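Local coordinates for protein octopine dehydrogenase (Pecten maximus, PDB 3C7A) that catalyses the NADH-dependent reductive condensation of L-arginine with pyruvate to D-octopine, and the reverse reaction, preferring arginine for its positively charged guanidinium group, at residues Val5-Gly10 / Val27-Leu32; Leu32-Asp37 / Glu96-Ala101; Asp37-Trp42 / Lys70-Asp75. All blocks are in the same frame, centred on the assembly; numbering follows the deposited sequence.

Interaction 1. Residues Val5-Gly10 / Val27-Leu32. With NAD (nicotinamide-adenine-dinucleotide), chain B; EDO (1,2-ethanediol), chain G.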
loop_
_atom_site.group_PDB
_atom_site.type_symbol
_atom_site.label_atom_id
_atom_site.label_comp_id
_atom_site.label_asym_id
_atom_site.label_seq_id
_atom_site.Cartn_x
_atom_site.Cartn_y
_atom_site.Cartn_z
ATOM N N VAL A 5 17.159 -4.338 -13.826
ATOM C CA VAL A 5 16.140 -3.878 -12.864
ATOM C C VAL A 5 16.138 -2.347 -12.690
ATOM O O VAL A 5 17.191 -1.742 -12.469
ATOM C CB VAL A 5 16.342 -4.553 -11.465
ATOM C CG1 VAL A 5 15.255 -4.130 -10.475
ATOM C CG2 VAL A 5 16.387 -6.077 -11.582
ATOM N N CYS A 6 14.954 -1.736 -12.781
ATOM C CA CYS A 6 14.776 -0.297 -12.516
ATOM C C CYS A 6 13.959 -0.041 -11.241
ATOM O O CYS A 6 12.837 -0.540 -11.102
ATOM C CB CYS A 6 14.127 0.407 -13.720
ATOM S SG CYS A 6 13.759 2.189 -13.498
ATOM N N VAL A 7 14.533 0.740 -10.323
ATOM C CA VAL A 7 13.873 1.131 -9.067
ATOM C C VAL A 7 13.388 2.589 -9.143
ATOM O O VAL A 7 14.164 3.485 -9.484
ATOM C CB VAL A 7 14.821 0.958 -7.838
ATOM C CG1 VAL A 7 14.111 1.317 -6.535
ATOM C CG2 VAL A 7 15.381 -0.463 -7.766
ATOM N N CYS A 8 12.112 2.814 -8.821
ATOM C CA CYS A 8 11.507 4.153 -8.873
ATOM C C CYS A 8 11.300 4.755 -7.472
ATOM O O CYS A 8 10.566 4.191 -6.652
ATOM C CB CYS A 8 10.171 4.115 -9.637
ATOM S SG CYS A 8 10.242 3.512 -11.364
ATOM N N GLY A 9 11.947 5.894 -7.207
ATOM C CA GLY A 9 11.822 6.601 -5.918
ATOM C C GLY A 9 13.136 7.009 -5.259
ATOM O O GLY A 9 14.215 6.707 -5.774
ATOM N N GLY A 10 13.047 7.687 -4.111
ATOM C CA GLY A 10 14.243 8.140 -3.384
ATOM C C GLY A 10 14.156 8.299 -1.868
ATOM O O GLY A 10 14.907 9.090 -1.286
ATOM N N VAL A 27 23.395 -9.066 -11.928
ATOM C CA VAL A 27 22.298 -8.085 -11.909
ATOM C C VAL A 27 22.819 -6.661 -12.173
ATOM O O VAL A 27 23.865 -6.271 -11.646
ATOM C CB VAL A 27 21.513 -8.125 -10.556
ATOM C CG1 VAL A 27 20.373 -7.108 -10.537
ATOM C CG2 VAL A 27 20.966 -9.525 -10.276
ATOM N N GLU A 28 22.082 -5.903 -12.990
ATOM C CA GLU A 28 22.374 -4.489 -13.271
ATOM C C GLU A 28 21.210 -3.588 -12.818
ATOM O O GLU A 28 20.061 -3.798 -13.222
ATOM C CB GLU A 28 22.667 -4.292 -14.768
ATOM C CG GLU A 28 22.927 -2.845 -15.198
ATOM C CD GLU A 28 23.015 -2.679 -16.711
ATOM O OE1 GLU A 28 23.985 -3.185 -17.320
ATOM O OE2 GLU A 28 22.120 -2.029 -17.293
ATOM N N VAL A 29 21.516 -2.586 -11.990
ATOM C CA VAL A 29 20.492 -1.727 -11.368
ATOM C C VAL A 29 20.537 -0.273 -11.865
ATOM O O VAL A 29 21.607 0.341 -11.917
ATOM C CB VAL A 29 20.598 -1.748 -9.808
ATOM C CG1 VAL A 29 19.585 -0.798 -9.163
ATOM C CG2 VAL A 29 20.412 -3.164 -9.264
ATOM N N ARG A 30 19.365 0.262 -12.219
ATOM C CA ARG A 30 19.201 1.677 -12.574
ATOM C C ARG A 30 18.174 2.358 -11.660
ATOM O O ARG A 30 17.129 1.780 -11.360
ATOM C CB ARG A 30 18.778 1.828 -14.041
ATOM C CG ARG A 30 19.766 1.235 -15.035
ATOM C CD ARG A 30 19.497 1.690 -16.461
ATOM N NE ARG A 30 18.367 0.998 -17.084
ATOM C CZ ARG A 30 18.411 -0.234 -17.589
ATOM N NH1 ARG A 30 19.529 -0.949 -17.535
ATOM N NH2 ARG A 30 17.325 -0.758 -18.141
ATOM N N VAL A 31 18.478 3.581 -11.224
ATOM C CA VAL A 31 17.597 4.339 -10.323
ATOM C C VAL A 31 16.992 5.565 -11.025
ATOM O O VAL A 31 17.713 6.352 -11.646
ATOM C CB VAL A 31 18.339 4.778 -9.020
ATOM C CG1 VAL A 31 17.401 5.522 -8.068
ATOM C CG2 VAL A 31 18.957 3.579 -8.313
ATOM N N LEU A 32 15.669 5.709 -10.919
ATOM C CA LEU A 32 14.936 6.847 -11.491
ATOM C C LEU A 32 14.106 7.582 -10.428
ATOM O O LEU A 32 13.344 6.954 -9.686
ATOM C CB LEU A 32 14.028 6.377 -12.642
ATOM C CG LEU A 32 13.103 7.381 -13.350
ATOM C CD1 LEU A 32 13.876 8.284 -14.307
ATOM C CD2 LEU A 32 11.975 6.666 -14.091
HETATM P PA NAD B . 9.199 8.135 2.181
HETATM O O1A NAD B . 8.404 9.123 2.943
HETATM O O2A NAD B . 10.538 7.955 2.790
HETATM O O5B NAD B . 9.329 8.602 0.639
HETATM C C5B NAD B . 9.789 9.893 0.282
HETATM C C4B NAD B . 10.063 9.952 -1.220
HETATM O O4B NAD B . 8.854 10.123 -1.941
HETATM C C3B NAD B . 10.955 11.122 -1.617
HETATM O O3B NAD B . 12.319 10.770 -1.653
HETATM C C2B NAD B . 10.443 11.522 -2.988
HETATM O O2B NAD B . 11.141 10.855 -4.016
HETATM C C1B NAD B . 8.989 11.075 -2.983
HETATM N N9A NAD B . 8.146 12.264 -2.734
HETATM C C8A NAD B . 7.773 12.749 -1.504
HETATM N N7A NAD B . 7.017 13.856 -1.682
HETATM C C5A NAD B . 6.901 14.089 -3.007
HETATM C C6A NAD B . 6.238 15.082 -3.723
HETATM N N6A NAD B . 5.788 16.160 -3.081
HETATM N N1A NAD B . 6.290 15.073 -5.108
HETATM C C2A NAD B . 6.995 14.082 -5.769
HETATM N N3A NAD B . 7.652 13.100 -5.045
HETATM C C4A NAD B . 7.606 13.099 -3.685
HETATM O O3 NAD B . 8.375 6.743 2.112
HETATM P PN NAD B . 8.982 5.333 2.618
HETATM O O1N NAD B . 9.351 5.471 4.045
HETATM O O2N NAD B . 9.997 4.868 1.643
HETATM O O5D NAD B . 7.723 4.323 2.564
HETATM C C5D NAD B . 6.992 4.055 1.384
HETATM C C4D NAD B . 5.629 3.454 1.742
HETATM O O4D NAD B . 5.775 2.308 2.570
HETATM C C3D NAD B . 4.755 4.448 2.496
HETATM O O3D NAD B . 3.460 4.445 1.938
HETATM C C2D NAD B . 4.736 3.930 3.924
HETATM O O2D NAD B . 3.498 4.178 4.551
HETATM C C1D NAD B . 5.011 2.438 3.761
HETATM N N1N NAD B . 5.697 1.829 4.927
HETATM C C2N NAD B . 6.872 2.345 5.425
HETATM C C3N NAD B . 7.502 1.749 6.523
HETATM C C7N NAD B . 8.901 2.161 6.907
HETATM O O7N NAD B . 9.454 1.653 8.009
HETATM N N7N NAD B . 9.609 3.078 6.101
HETATM C C4N NAD B . 6.925 0.620 7.112
HETATM C C5N NAD B . 5.737 0.099 6.600
HETATM C C6N NAD B . 5.136 0.717 5.504
HETATM C C1 EDO G . 22.448 2.738 -18.632
HETATM O O1 EDO G . 23.809 3.012 -18.280
HETATM C C2 EDO G . 22.408 1.671 -19.718
HETATM O O2 EDO G . 23.026 0.474 -19.232
#
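The first beta-alpha-beta unit of a Rossmann-type NAD domain sets strand V5-C8 parallel to strand V27-L32, with helix 12-21 as the crossover. The axes of the two short strand segments approach to 4.8 Å, 26° off parallel. Five backbone hydrogen bonds alternate between partners: V5 N to E28 O, R30 N to V5 O, V7 N to R30 O, L32 N to V7 O and finally G9 N to L32 O, each 3.0 Å. V5, V7, V29 and V31 share one face of the sheet, where V7 CG2 approaches V29 CG1 at 4.4 Å and helix 12-21 covers V7 and V31. On the face of C6 and L32, C6 SG lies 4.3 Å from L32 CB. R30 also rises there, its chain bent at chi3 (-77°), which brings NH1 within 2.8 Å of E28 OE2 in a salt bridge, while NE bonds to A79 O. Beyond the strand, G9 has a positive phi (131°) at which a side chain would collide with the preceding carbonyl, and G10 C stands 3.1 Å from the ribose O3B of NAD. Main-chain pairing thus continues up to the glycine turn, and G10's lack of a side chain is consistent with the cofactor's close approach.

Interaction 2. Residues Leu32-Asp37 / Glu96-Ala101. With NAD (nicotinamide-adenine-dinucleotide), chain B.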
loop_
_atom_site.group_PDB
_atom_site.type_symbol
_atom_site.label_atom_id
_atom_site.label_comp_id
_atom_site.label_asym_id
_atom_site.label_seq_id
_atom_site.Cartn_x
_atom_site.Cartn_y
_atom_site.Cartn_z
ATOM N N LEU A 32 15.669 5.709 -10.919
ATOM C CA LEU A 32 14.936 6.847 -11.491
ATOM C C LEU A 32 14.106 7.582 -10.428
ATOM O O LEU A 32 13.344 6.954 -9.686
ATOM C CB LEU A 32 14.028 6.377 -12.642
ATOM C CG LEU A 32 13.103 7.381 -13.350
ATOM C CD1 LEU A 32 13.876 8.284 -14.307
ATOM C CD2 LEU A 32 11.975 6.666 -14.091
ATOM N N THR A 33 14.265 8.907 -10.365
ATOM C CA THR A 33 13.451 9.775 -9.491
ATOM C C THR A 33 13.050 11.082 -10.193
ATOM O O THR A 33 13.869 11.709 -10.871
ATOM C CB THR A 33 14.138 10.072 -8.117
ATOM O OG1 THR A 33 13.421 11.106 -7.427
ATOM C CG2 THR A 33 15.595 10.505 -8.292
ATOM N N LEU A 34 11.791 11.484 -10.016
ATOM C CA LEU A 34 11.225 12.636 -10.732
ATOM C C LEU A 34 10.888 13.847 -9.842
ATOM O O LEU A 34 10.196 14.773 -10.284
ATOM C CB LEU A 34 9.979 12.210 -11.530
ATOM C CG LEU A 34 10.079 11.092 -12.580
ATOM C CD1 LEU A 34 8.688 10.615 -12.989
ATOM C CD2 LEU A 34 10.884 11.522 -13.805
ATOM N N PHE A 35 11.380 13.843 -8.603
ATOM C CA PHE A 35 11.117 14.934 -7.655
ATOM C C PHE A 35 12.149 16.061 -7.798
ATOM O O PHE A 35 13.208 16.034 -7.166
ATOM C CB PHE A 35 11.056 14.390 -6.217
ATOM C CG PHE A 35 10.682 15.420 -5.171
ATOM C CD1 PHE A 35 9.670 16.352 -5.404
ATOM C CD2 PHE A 35 11.325 15.431 -3.936
ATOM C CE1 PHE A 35 9.325 17.294 -4.433
ATOM C CE2 PHE A 35 10.984 16.362 -2.957
ATOM C CZ PHE A 35 9.982 17.298 -3.206
ATOM N N ALA A 36 11.817 17.049 -8.634
ATOM C CA ALA A 36 12.721 18.160 -8.976
ATOM C C ALA A 36 14.101 17.661 -9.431
ATOM O O ALA A 36 14.187 16.857 -10.363
ATOM C CB ALA A 36 12.831 19.166 -7.815
ATOM N N ASP A 37 15.166 18.124 -8.773
ATOM C CA ASP A 37 16.537 17.714 -9.111
ATOM C C ASP A 37 17.148 16.763 -8.065
ATOM O O ASP A 37 18.335 16.871 -7.733
ATOM C CB ASP A 37 17.439 18.944 -9.313
ATOM C CG ASP A 37 16.914 19.898 -10.383
ATOM O OD1 ASP A 37 16.802 19.492 -11.561
ATOM O OD2 ASP A 37 16.628 21.067 -10.043
ATOM N N GLU A 96 0.998 8.244 -10.360
ATOM C CA GLU A 96 0.535 8.793 -11.649
ATOM C C GLU A 96 1.681 9.308 -12.530
ATOM O O GLU A 96 1.687 9.080 -13.743
ATOM C CB GLU A 96 -0.509 9.902 -11.430
ATOM C CG GLU A 96 -1.197 10.390 -12.712
ATOM C CD GLU A 96 -2.115 11.590 -12.497
ATOM O OE1 GLU A 96 -1.692 12.576 -11.857
ATOM O OE2 GLU A 96 -3.262 11.554 -12.987
ATOM N N GLY A 97 2.639 9.994 -11.908
ATOM C CA GLY A 97 3.794 10.557 -12.612
ATOM C C GLY A 97 4.712 9.532 -13.260
ATOM O O GLY A 97 5.229 9.765 -14.355
ATOM N N TYR A 98 4.914 8.400 -12.585
ATOM C CA TYR A 98 5.788 7.336 -13.092
ATOM C C TYR A 98 5.180 6.534 -14.251
ATOM O O TYR A 98 5.899 6.151 -15.177
ATOM C CB TYR A 98 6.257 6.411 -11.957
ATOM C CG TYR A 98 7.283 7.052 -11.039
ATOM C CD1 TYR A 98 8.622 7.163 -11.424
ATOM C CD2 TYR A 98 6.913 7.556 -9.793
ATOM C CE1 TYR A 98 9.566 7.758 -10.589
ATOM C CE2 TYR A 98 7.851 8.154 -8.948
ATOM C CZ TYR A 98 9.173 8.250 -9.353
ATOM O OH TYR A 98 10.102 8.840 -8.523
ATOM N N PHE A 99 3.869 6.289 -14.197
ATOM C CA PHE A 99 3.154 5.604 -15.288
ATOM C C PHE A 99 3.172 6.403 -16.600
ATOM O O PHE A 99 3.339 5.827 -17.680
ATOM C CB PHE A 99 1.703 5.278 -14.894
ATOM C CG PHE A 99 1.557 4.086 -13.969
ATOM C CD1 PHE A 99 2.156 2.864 -14.270
ATOM C CD2 PHE A 99 0.783 4.182 -12.814
ATOM C CE1 PHE A 99 2.011 1.763 -13.420
ATOM C CE2 PHE A 99 0.628 3.087 -11.958
ATOM C CZ PHE A 99 1.244 1.874 -12.263
ATOM N N GLN A 100 2.999 7.722 -16.501
ATOM C CA GLN A 100 3.030 8.615 -17.666
ATOM C C GLN A 100 4.409 8.678 -18.334
ATOM O O GLN A 100 4.507 8.724 -19.562
ATOM C CB GLN A 100 2.562 10.028 -17.286
ATOM C CG GLN A 100 1.050 10.169 -17.085
ATOM C CD GLN A 100 0.629 11.540 -16.557
ATOM O OE1 GLN A 100 -0.508 11.970 -16.760
ATOM N NE2 GLN A 100 1.539 12.226 -15.871
ATOM N N ALA A 101 5.465 8.671 -17.520
ATOM C CA ALA A 101 6.841 8.793 -18.013
ATOM C C ALA A 101 7.375 7.533 -18.710
ATOM O O ALA A 101 8.157 7.634 -19.659
ATOM C CB ALA A 101 7.775 9.213 -16.883
HETATM P PA NAD B . 9.199 8.135 2.181
HETATM O O1A NAD B . 8.404 9.123 2.943
HETATM O O2A NAD B . 10.538 7.955 2.790
HETATM O O5B NAD B . 9.329 8.602 0.639
HETATM C C5B NAD B . 9.789 9.893 0.282
HETATM C C4B NAD B . 10.063 9.952 -1.220
HETATM O O4B NAD B . 8.854 10.123 -1.941
HETATM C C3B NAD B . 10.955 11.122 -1.617
HETATM O O3B NAD B . 12.319 10.770 -1.653
HETATM C C2B NAD B . 10.443 11.522 -2.988
HETATM O O2B NAD B . 11.141 10.855 -4.016
HETATM C C1B NAD B . 8.989 11.075 -2.983
HETATM N N9A NAD B . 8.146 12.264 -2.734
HETATM C C8A NAD B . 7.773 12.749 -1.504
HETATM N N7A NAD B . 7.017 13.856 -1.682
HETATM C C5A NAD B . 6.901 14.089 -3.007
HETATM C C6A NAD B . 6.238 15.082 -3.723
HETATM N N6A NAD B . 5.788 16.160 -3.081
HETATM N N1A NAD B . 6.290 15.073 -5.108
HETATM C C2A NAD B . 6.995 14.082 -5.769
HETATM N N3A NAD B . 7.652 13.100 -5.045
HETATM C C4A NAD B . 7.606 13.099 -3.685
HETATM O O3 NAD B . 8.375 6.743 2.112
HETATM P PN NAD B . 8.982 5.333 2.618
HETATM O O1N NAD B . 9.351 5.471 4.045
HETATM O O2N NAD B . 9.997 4.868 1.643
HETATM O O5D NAD B . 7.723 4.323 2.564
HETATM C C5D NAD B . 6.992 4.055 1.384
HETATM C C4D NAD B . 5.629 3.454 1.742
HETATM O O4D NAD B . 5.775 2.308 2.570
HETATM C C3D NAD B . 4.755 4.448 2.496
HETATM O O3D NAD B . 3.460 4.445 1.938
HETATM C C2D NAD B . 4.736 3.930 3.924
HETATM O O2D NAD B . 3.498 4.178 4.551
HETATM C C1D NAD B . 5.011 2.438 3.761
HETATM N N1N NAD B . 5.697 1.829 4.927
HETATM C C2N NAD B . 6.872 2.345 5.425
HETATM C C3N NAD B . 7.502 1.749 6.523
HETATM C C7N NAD B . 8.901 2.161 6.907
HETATM O O7N NAD B . 9.454 1.653 8.009
HETATM N N7N NAD B . 9.609 3.078 6.101
HETATM C C4N NAD B . 6.925 0.620 7.112
HETATM C C5N NAD B . 5.737 0.099 6.600
HETATM C C6N NAD B . 5.136 0.717 5.504
#
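G97, near the start of helix 95-102, meets L34 through its carbonyl, with L34 CD1 resting 3.8 Å from G97 O. The next residue, Y98, carries most of the contact. L34 lies antiparallel to it, the two side chains sliding past each other, and L34 CD1 sits over one ring face, 4.1 Å from the centroid and offset toward the rim: a CH-pi contact. Y98 CG is turned away from its own carbonyl carbon (chi1 -72°), a rotation that extends the ring from the helix into the bend after strand 27-32. L32 CD2 adds an apolar touch at 4.3 Å from Y98 CD1. At the far end of the ring, Y98 OH accepts a weak hydrogen bond from L34 N, at 3.5 Å, and lies 3.6 Å from T33 CA. The bend is the cofactor-binding loop that follows the second strand of the Rossmann-type fold: beyond L34, F35 lays a ring face against the adenine, its CD1 3.5 Å from NAD C2A. T33 runs alongside Y98 and points the same way, but its hydroxyl is engaged by E38 OE1. One turn further along the helix, A101 brings its methyl CB to 4.2 Å from L34 CD1.

Interaction 3. Residues Asp37-Trp42 / Lys70-Asp75. With NAD (nicotinamide-adenine-dinucleotide), chain B.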
loop_
_atom_site.group_PDB
_atom_site.type_symbol
_atom_site.label_atom_id
_atom_site.label_comp_id
_atom_site.label_asym_id
_atom_site.label_seq_id
_atom_site.Cartn_x
_atom_site.Cartn_y
_atom_site.Cartn_z
ATOM N N ASP A 37 15.166 18.124 -8.773
ATOM C CA ASP A 37 16.537 17.714 -9.111
ATOM C C ASP A 37 17.148 16.763 -8.065
ATOM O O ASP A 37 18.335 16.871 -7.733
ATOM C CB ASP A 37 17.439 18.944 -9.313
ATOM C CG ASP A 37 16.914 19.898 -10.383
ATOM O OD1 ASP A 37 16.802 19.492 -11.561
ATOM O OD2 ASP A 37 16.628 21.067 -10.043
ATOM N N GLU A 38 16.338 15.828 -7.565
ATOM C CA GLU A 38 16.762 14.874 -6.525
ATOM C C GLU A 38 17.889 13.928 -6.973
ATOM O O GLU A 38 18.727 13.527 -6.156
ATOM C CB GLU A 38 15.556 14.067 -6.009
ATOM C CG GLU A 38 15.748 13.436 -4.624
ATOM C CD GLU A 38 14.490 12.753 -4.085
ATOM O OE1 GLU A 38 13.847 11.981 -4.831
ATOM O OE2 GLU A 38 14.149 12.981 -2.904
ATOM N N ALA A 39 17.905 13.579 -8.261
ATOM C CA ALA A 39 18.915 12.671 -8.823
ATOM C C ALA A 39 20.331 13.259 -8.830
ATOM O O ALA A 39 21.299 12.553 -8.538
ATOM C CB ALA A 39 18.512 12.218 -10.226
ATOM N N GLU A 40 20.442 14.545 -9.166
ATOM C CA GLU A 40 21.728 15.254 -9.146
ATOM C C GLU A 40 22.284 15.426 -7.729
ATOM O O GLU A 40 23.500 15.382 -7.527
ATOM C CB GLU A 40 21.621 16.618 -9.839
ATOM C CG GLU A 40 21.555 16.552 -11.364
ATOM C CD GLU A 40 21.838 17.891 -12.031
ATOM O OE1 GLU A 40 22.904 18.487 -11.757
ATOM O OE2 GLU A 40 20.999 18.342 -12.839
ATOM N N ARG A 41 21.387 15.620 -6.760
ATOM C CA ARG A 41 21.762 15.741 -5.343
ATOM C C ARG A 41 22.353 14.441 -4.789
ATOM O O ARG A 41 23.320 14.473 -4.021
ATOM C CB ARG A 41 20.560 16.170 -4.489
ATOM C CG ARG A 41 19.994 17.559 -4.793
ATOM C CD ARG A 41 20.871 18.685 -4.244
ATOM N NE ARG A 41 20.157 19.964 -4.223
ATOM C CZ ARG A 41 20.738 21.159 -4.131
ATOM N NH1 ARG A 41 22.060 21.266 -4.059
ATOM N NH2 ARG A 41 19.993 22.255 -4.117
ATOM N N TRP A 42 21.764 13.310 -5.182
ATOM C CA TRP A 42 22.224 11.974 -4.776
ATOM C C TRP A 42 23.629 11.675 -5.315
ATOM O O TRP A 42 24.503 11.239 -4.562
ATOM C CB TRP A 42 21.227 10.902 -5.254
ATOM C CG TRP A 42 21.361 9.525 -4.609
ATOM C CD1 TRP A 42 22.492 8.958 -4.085
ATOM C CD2 TRP A 42 20.324 8.538 -4.469
ATOM N NE1 TRP A 42 22.220 7.697 -3.611
ATOM C CE2 TRP A 42 20.899 7.412 -3.833
ATOM C CE3 TRP A 42 18.964 8.500 -4.808
ATOM C CZ2 TRP A 42 20.161 6.259 -3.533
ATOM C CZ3 TRP A 42 18.228 7.353 -4.507
ATOM C CH2 TRP A 42 18.832 6.248 -3.876
ATOM N N LYS A 70 24.533 1.214 -11.236
ATOM C CA LYS A 70 25.049 1.588 -12.558
ATOM C C LYS A 70 24.835 3.074 -12.887
ATOM O O LYS A 70 25.766 3.751 -13.334
ATOM C CB LYS A 70 24.434 0.691 -13.647
ATOM C CG LYS A 70 24.875 0.988 -15.086
ATOM C CD LYS A 70 26.259 0.433 -15.389
ATOM C CE LYS A 70 26.682 0.751 -16.814
ATOM N NZ LYS A 70 28.073 0.293 -17.092
ATOM N N VAL A 71 23.616 3.570 -12.664
ATOM C CA VAL A 71 23.271 4.970 -12.953
ATOM C C VAL A 71 22.115 5.490 -12.079
ATOM O O VAL A 71 21.213 4.732 -11.713
ATOM C CB VAL A 71 22.984 5.190 -14.481
ATOM C CG1 VAL A 71 21.709 4.473 -14.927
ATOM C CG2 VAL A 71 22.938 6.679 -14.832
ATOM N N ILE A 72 22.175 6.779 -11.732
ATOM C CA ILE A 72 21.109 7.472 -10.996
ATOM C C ILE A 72 20.719 8.747 -11.759
ATOM O O ILE A 72 21.520 9.680 -11.865
ATOM C CB ILE A 72 21.532 7.809 -9.534
ATOM C CG1 ILE A 72 21.933 6.536 -8.774
ATOM C CG2 ILE A 72 20.407 8.543 -8.798
ATOM C CD1 ILE A 72 22.742 6.776 -7.501
ATOM N N THR A 73 19.491 8.784 -12.279
ATOM C CA THR A 73 19.081 9.812 -13.249
ATOM C C THR A 73 17.595 10.216 -13.183
ATOM O O THR A 73 16.798 9.586 -12.481
ATOM C CB THR A 73 19.443 9.371 -14.703
ATOM O OG1 THR A 73 19.095 10.404 -15.634
ATOM C CG2 THR A 73 18.720 8.076 -15.086
ATOM N N LYS A 74 17.241 11.273 -13.918
ATOM C CA LYS A 74 15.845 11.701 -14.075
ATOM C C LYS A 74 15.294 11.451 -15.490
ATOM O O LYS A 74 14.128 11.753 -15.769
ATOM C CB LYS A 74 15.674 13.179 -13.682
ATOM C CG LYS A 74 16.224 14.190 -14.691
ATOM C CD LYS A 74 15.685 15.590 -14.416
ATOM C CE LYS A 74 16.163 16.599 -15.451
ATOM N NZ LYS A 74 17.614 16.921 -15.317
ATOM N N ASP A 75 16.134 10.899 -16.367
ATOM C CA ASP A 75 15.782 10.641 -17.770
ATOM C C ASP A 75 15.203 9.226 -17.947
ATOM O O ASP A 75 15.917 8.239 -17.755
ATOM C CB ASP A 75 17.022 10.840 -18.661
ATOM C CG ASP A 75 16.713 10.793 -20.161
ATOM O OD1 ASP A 75 15.590 10.415 -20.565
ATOM O OD2 ASP A 75 17.620 11.133 -20.950
HETATM P PA NAD B . 9.199 8.135 2.181
HETATM O O1A NAD B . 8.404 9.123 2.943
HETATM O O2A NAD B . 10.538 7.955 2.790
HETATM O O5B NAD B . 9.329 8.602 0.639
HETATM C C5B NAD B . 9.789 9.893 0.282
HETATM C C4B NAD B . 10.063 9.952 -1.220
HETATM O O4B NAD B . 8.854 10.123 -1.941
HETATM C C3B NAD B . 10.955 11.122 -1.617
HETATM O O3B NAD B . 12.319 10.770 -1.653
HETATM C C2B NAD B . 10.443 11.522 -2.988
HETATM O O2B NAD B . 11.141 10.855 -4.016
HETATM C C1B NAD B . 8.989 11.075 -2.983
HETATM N N9A NAD B . 8.146 12.264 -2.734
HETATM C C8A NAD B . 7.773 12.749 -1.504
HETATM N N7A NAD B . 7.017 13.856 -1.682
HETATM C C5A NAD B . 6.901 14.089 -3.007
HETATM C C6A NAD B . 6.238 15.082 -3.723
HETATM N N6A NAD B . 5.788 16.160 -3.081
HETATM N N1A NAD B . 6.290 15.073 -5.108
HETATM C C2A NAD B . 6.995 14.082 -5.769
HETATM N N3A NAD B . 7.652 13.100 -5.045
HETATM C C4A NAD B . 7.606 13.099 -3.685
HETATM O O3 NAD B . 8.375 6.743 2.112
HETATM P PN NAD B . 8.982 5.333 2.618
HETATM O O1N NAD B . 9.351 5.471 4.045
HETATM O O2N NAD B . 9.997 4.868 1.643
HETATM O O5D NAD B . 7.723 4.323 2.564
HETATM C C5D NAD B . 6.992 4.055 1.384
HETATM C C4D NAD B . 5.629 3.454 1.742
HETATM O O4D NAD B . 5.775 2.308 2.570
HETATM C C3D NAD B . 4.755 4.448 2.496
HETATM O O3D NAD B . 3.460 4.445 1.938
HETATM C C2D NAD B . 4.736 3.930 3.924
HETATM O O2D NAD B . 3.498 4.178 4.551
HETATM C C1D NAD B . 5.011 2.438 3.761
HETATM N N1N NAD B . 5.697 1.829 4.927
HETATM C C2N NAD B . 6.872 2.345 5.425
HETATM C C3N NAD B . 7.502 1.749 6.523
HETATM C C7N NAD B . 8.901 2.161 6.907
HETATM O O7N NAD B . 9.454 1.653 8.009
HETATM N N7N NAD B . 9.609 3.078 6.101
HETATM C C4N NAD B . 6.925 0.620 7.112
HETATM C C5N NAD B . 5.737 0.099 6.600
HETATM C C6N NAD B . 5.136 0.717 5.504
HETATM O O HOH W 1 18.384 17.697 -12.763
#
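I72, on strand 71-73, points its CB toward helix 38-46, and the side chain forks there into two branches that meet different helix residues. The shorter branch, CG2, lies 4.1 Å from A39 O and also brushes the A39 methyl. The longer one leaves CB with CG1 anti to the carbonyl carbon (chi1 -57°), and its tip, CD1, stands over the five-membered ring of W42, 4.0 Å from the centroid and only 6° off the normal. The two side chains cross at about a right angle, giving a CH-pi contact on an indole that is also stacked with H15. One turn earlier, A39 CB presses against the strand backbone, 3.7 Å from T73 C. At the outer rim a water joins three charged groups: it donates to D37 OD1 and to E40 OE2, each at 2.7 Å, and accepts from K74 NZ at 2.8 Å. E38 faces the cofactor instead, its OE1 accepting from NAD O2B at 3.0 Å and hydrogen-bonded to T33 OG1, consistent with the acidic residue that, in many NAD-dependent Rossmann enzymes, binds the unphosphorylated ribose of the adenosine. Replacing E38 by an alanine would probably leave that ribose hydroxyl and T33 OG1 without their common partner and slacken the hold on the cofactor. Apolar contact therefore seats the helix on the sheet, while at the rim K74 lies near two carboxylates, beyond salt-bridge range, and a bridging water links all three.

One buried contact and two partly buried ones surround a single cofactor site. Interaction 1 is held by main-chain bonds between sheet neighbours; interactions 2 and 3 rely on side chains, each with an aliphatic carbon set over an aromatic face. Strand 27-32 is the common element: L32 belongs to both 5-10/27-32 and 32-37/96-101, and V31 pairs on its other edge with strand 71-73 of interaction 3. Interactions 2 and 3 share D37 and meet through the T33-E38 hydrogen bond. Y98 also packs on C8 and G9, tying interaction 2 to the glycine turn. Interaction 1 has a direct salt bridge within one strand, whereas the charges at the rim of interaction 3 are joined through a water.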